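Side-chain contact in probable dipeptidase (Pseudomonas aeruginosa, PDB 3B40), which probably hydrolyses dipeptides as a metal-dependent dipeptidase of the M19 (renal dipeptidase) family: residues A232-P237 against I243-S248. The protein carries 11 engineered substitutions. Residues are numbered along the deposited sequence; the frame is centred on the assembly and turned at random.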
ATOM      1  N   ALA A 232       1.484  -5.129  -7.396  1.00 11.84           N
ATOM      2  CA  ALA A 232       1.755  -3.862  -6.772  1.00 12.00           C
ATOM      3  C   ALA A 232       0.524  -3.580  -5.880  1.00 11.89           C
ATOM      4  O   ALA A 232      -0.533  -3.226  -6.404  1.00 11.68           O
ATOM      5  CB  ALA A 232       1.923  -2.768  -7.839  1.00 11.68           C
ATOM      6  N   SER A 233       0.682  -3.731  -4.563  1.00 10.80           N
ATOM      7  CA  SER A 233      -0.450  -3.729  -3.639  1.00 11.48           C
ATOM      8  C   SER A 233      -1.056  -2.315  -3.425  1.00 11.78           C
ATOM      9  O   SER A 233      -2.210  -2.192  -3.019  1.00 11.18           O
ATOM     10  CB  SER A 233      -0.028  -4.348  -2.302  1.00 11.13           C
ATOM     11  OG  SER A 233       0.865  -3.460  -1.635  1.00 11.48           O
ATOM     12  N   HIS A 234      -0.277  -1.262  -3.716  1.00 11.10           N
ATOM     13  CA  HIS A 234      -0.773   0.115  -3.648  1.00 10.99           C
ATOM     14  C   HIS A 234       0.114   1.017  -4.480  1.00 11.63           C
ATOM     15  O   HIS A 234       1.130   1.542  -3.958  1.00 12.34           O
ATOM     16  CB  HIS A 234      -0.874   0.629  -2.189  1.00 10.41           C
ATOM     17  CG  HIS A 234       0.397   0.515  -1.379  1.00  9.88           C
ATOM     18  ND1 HIS A 234       1.171  -0.623  -1.348  1.00 11.48           N
ATOM     19  CD2 HIS A 234       0.984   1.382  -0.513  1.00 10.44           C
ATOM     20  CE1 HIS A 234       2.189  -0.451  -0.516  1.00 13.53           C
ATOM     21  NE2 HIS A 234       2.091   0.752   0.015  1.00 12.98           N
ATOM     22  N   SER A 235      -0.247   1.170  -5.756  1.00 11.88           N
ATOM     23  CA  SER A 235       0.501   2.029  -6.706  1.00 12.59           C
ATOM     24  C   SER A 235      -0.463   2.789  -7.636  1.00 11.79           C
ATOM     25  O   SER A 235      -1.585   2.338  -7.831  1.00 12.21           O
ATOM     26  CB  SER A 235       1.467   1.173  -7.541  1.00 12.52           C
ATOM     27  OG  SER A 235       2.602   0.763  -6.775  1.00 14.76           O
ATOM     28  N   ALA A 236      -0.043   3.935  -8.189  1.00 11.40           N
ATOM     29  CA  ALA A 236      -0.824   4.683  -9.205  1.00 12.13           C
ATOM     30  C   ALA A 236       0.094   4.959 -10.429  1.00 13.24           C
ATOM     31  O   ALA A 236       1.330   4.788 -10.306  1.00 13.90           O
ATOM     32  CB  ALA A 236      -1.370   6.003  -8.610  1.00 11.40           C
ATOM     33  N   PRO A 237      -0.490   5.322 -11.611  1.00 13.12           N
ATOM     34  CA  PRO A 237       0.330   5.627 -12.814  1.00 13.23           C
ATOM     35  C   PRO A 237       1.075   6.955 -12.832  1.00 13.77           C
ATOM     36  O   PRO A 237       0.526   8.013 -12.428  1.00 12.59           O
ATOM     37  CB  PRO A 237      -0.700   5.621 -13.987  1.00 13.29           C
ATOM     38  CG  PRO A 237      -2.001   5.021 -13.390  1.00 14.55           C
ATOM     39  CD  PRO A 237      -1.937   5.349 -11.913  1.00 13.50           C
ATOM     40  N   ILE A 243       5.922  11.021 -10.499  1.00 15.71           N
ATOM     41  CA  ILE A 243       6.748  10.901  -9.323  1.00 13.89           C
ATOM     42  C   ILE A 243       7.310   9.482  -9.370  1.00 13.70           C
ATOM     43  O   ILE A 243       6.688   8.593  -9.953  1.00 14.70           O
ATOM     44  CB  ILE A 243       5.941  11.162  -7.994  1.00 13.74           C
ATOM     45  CG1 ILE A 243       4.663  10.326  -7.940  1.00 11.88           C
ATOM     46  CG2 ILE A 243       5.624  12.655  -7.813  1.00 13.95           C
ATOM     47  CD1 ILE A 243       3.905  10.389  -6.518  1.00 13.43           C
ATOM     48  N   LYS A 244       8.484   9.281  -8.784  1.00 13.45           N
ATOM     49  CA  LYS A 244       9.167   7.966  -8.763  1.00 13.02           C
ATOM     50  C   LYS A 244       8.388   6.893  -8.037  1.00 12.37           C
ATOM     51  O   LYS A 244       8.479   5.730  -8.414  1.00 12.54           O
ATOM     52  CB  LYS A 244      10.577   8.114  -8.179  1.00 12.53           C
ATOM     53  CG  LYS A 244      11.417   8.964  -9.110  1.00 16.95           C
ATOM     54  CD  LYS A 244      12.846   9.182  -8.723  1.00 22.57           C
ATOM     55  CE  LYS A 244      13.414  10.129  -9.825  1.00 26.87           C
ATOM     56  NZ  LYS A 244      14.870  10.390  -9.730  1.00 29.64           N
ATOM     57  N   ARG A 245       7.625   7.305  -7.024  1.00 10.96           N
ATOM     58  CA  ARG A 245       6.668   6.434  -6.295  1.00 11.56           C
ATOM     59  C   ARG A 245       5.593   5.783  -7.180  1.00 11.56           C
ATOM     60  O   ARG A 245       5.140   4.667  -6.897  1.00 11.96           O
ATOM     61  CB  ARG A 245       6.029   7.199  -5.115  1.00 10.95           C
ATOM     62  CG  ARG A 245       5.056   6.366  -4.172  1.00 11.37           C
ATOM     63  CD  ARG A 245       5.585   5.005  -3.677  1.00 11.93           C
ATOM     64  NE  ARG A 245       4.578   4.365  -2.772  1.00  9.50           N
ATOM     65  CZ  ARG A 245       3.665   3.474  -3.145  1.00 10.91           C
ATOM     66  NH1 ARG A 245       3.627   3.006  -4.397  1.00 11.93           N
ATOM     67  NH2 ARG A 245       2.795   3.015  -2.249  1.00  9.93           N
ATOM     68  N   ASN A 246       5.234   6.442  -8.290  1.00 12.18           N
ATOM     69  CA  ASN A 246       4.264   5.914  -9.263  1.00 11.39           C
ATOM     70  C   ASN A 246       4.922   5.041 -10.365  1.00 12.58           C
ATOM     71  O   ASN A 246       6.151   5.072 -10.525  1.00 13.22           O
ATOM     72  CB  ASN A 246       3.466   7.093  -9.868  1.00 11.64           C
ATOM     73  CG  ASN A 246       2.382   7.620  -8.919  1.00 10.64           C
ATOM     74  OD1 ASN A 246       2.168   7.058  -7.846  1.00 10.12           O
ATOM     75  ND2 ASN A 246       1.622   8.639  -9.360  1.00  8.88           N
ATOM     76  N   LEU A 247       4.106   4.284 -11.115  1.00 12.16           N
ATOM     77  CA  LEU A 247       4.560   3.299 -12.101  1.00 11.86           C
ATOM     78  C   LEU A 247       4.639   3.857 -13.558  1.00 10.91           C
ATOM     79  O   LEU A 247       3.722   4.538 -14.035  1.00 11.49           O
ATOM     80  CB  LEU A 247       3.607   2.097 -12.079  1.00 11.14           C
ATOM     81  CG  LEU A 247       3.573   1.202 -10.820  1.00 12.44           C
ATOM     82  CD1 LEU A 247       2.498   0.149 -10.919  1.00 14.46           C
ATOM     83  CD2 LEU A 247       4.931   0.533 -10.613  1.00 13.89           C
ATOM     84  N   SER A 248       5.725   3.564 -14.250  1.00 10.70           N
ATOM     85  CA  SER A 248       5.838   3.860 -15.673  1.00 11.10           C
ATOM     86  C   SER A 248       5.000   2.797 -16.353  1.00 11.70           C
ATOM     87  O   SER A 248       4.710   1.765 -15.745  1.00 10.52           O
ATOM     88  CB  SER A 248       7.280   3.756 -16.140  1.00 11.34           C
ATOM     89  OG  SER A 248       7.765   2.425 -15.999  1.00 11.18           O
TER
HETATM   90  O   HOH W   1       4.903   1.881  -7.140  1.00 10.01           O
HETATM   91  O   HOH W   2       2.207   4.874  -6.528  1.00 16.78           O
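Arg-245 and His-234 meet in a way that illustrates how one buried carbonyl can tie a loop back to its strand. The terminal nitrogens of Arg-245 converge on a single acceptor, His-234 O, NH2 at 2.8 Å and NH1 at 2.9 Å. Both bonds are bent, but the oxygen lies close to the guanidinium plane. The same NH2 sits over one face of the His-234 ring, off-centre, 3.0 Å from CD2, with the guanidinium and ring planes nearly perpendicular. With CG anti to the backbone N (chi1 -176°) and a single bend along the aliphatic part, at chi2 (48°), the arginine reaches across to the strand. Farther along, Leu-247 N donates to Ala-236 O (2.9 Å), part of a lone backbone bridge between Pro-237 and Leu-247. Beside it, CB of Asn-246 packs on Ala-236 O, and CD1 of Leu-247 rests 3.7 Å from Ser-235 CB.

Two waters fill in between. One joins Ser-235 OG to Arg-245 O; the other links Ala-236 N, Arg-245 O and Asn-246 OD1, 2.6 Å from the last. A second shell sets the first: Ser-212 bonds Ser-235 OG, Tyr-270 O and Val-241 O take ND2 of Asn-246, and Ser-233 OG, itself bonded to Asp-210, receives His-234 ND1. Met-252 and Ile-255 of helix 249-257 pack on Leu-247. The whole is a beta-alpha connection of the TIM-barrel fold expected for this family: the loop leaving parallel strand 230-235 folds back on the strand's end before Ser-248 N-caps helix 249-257.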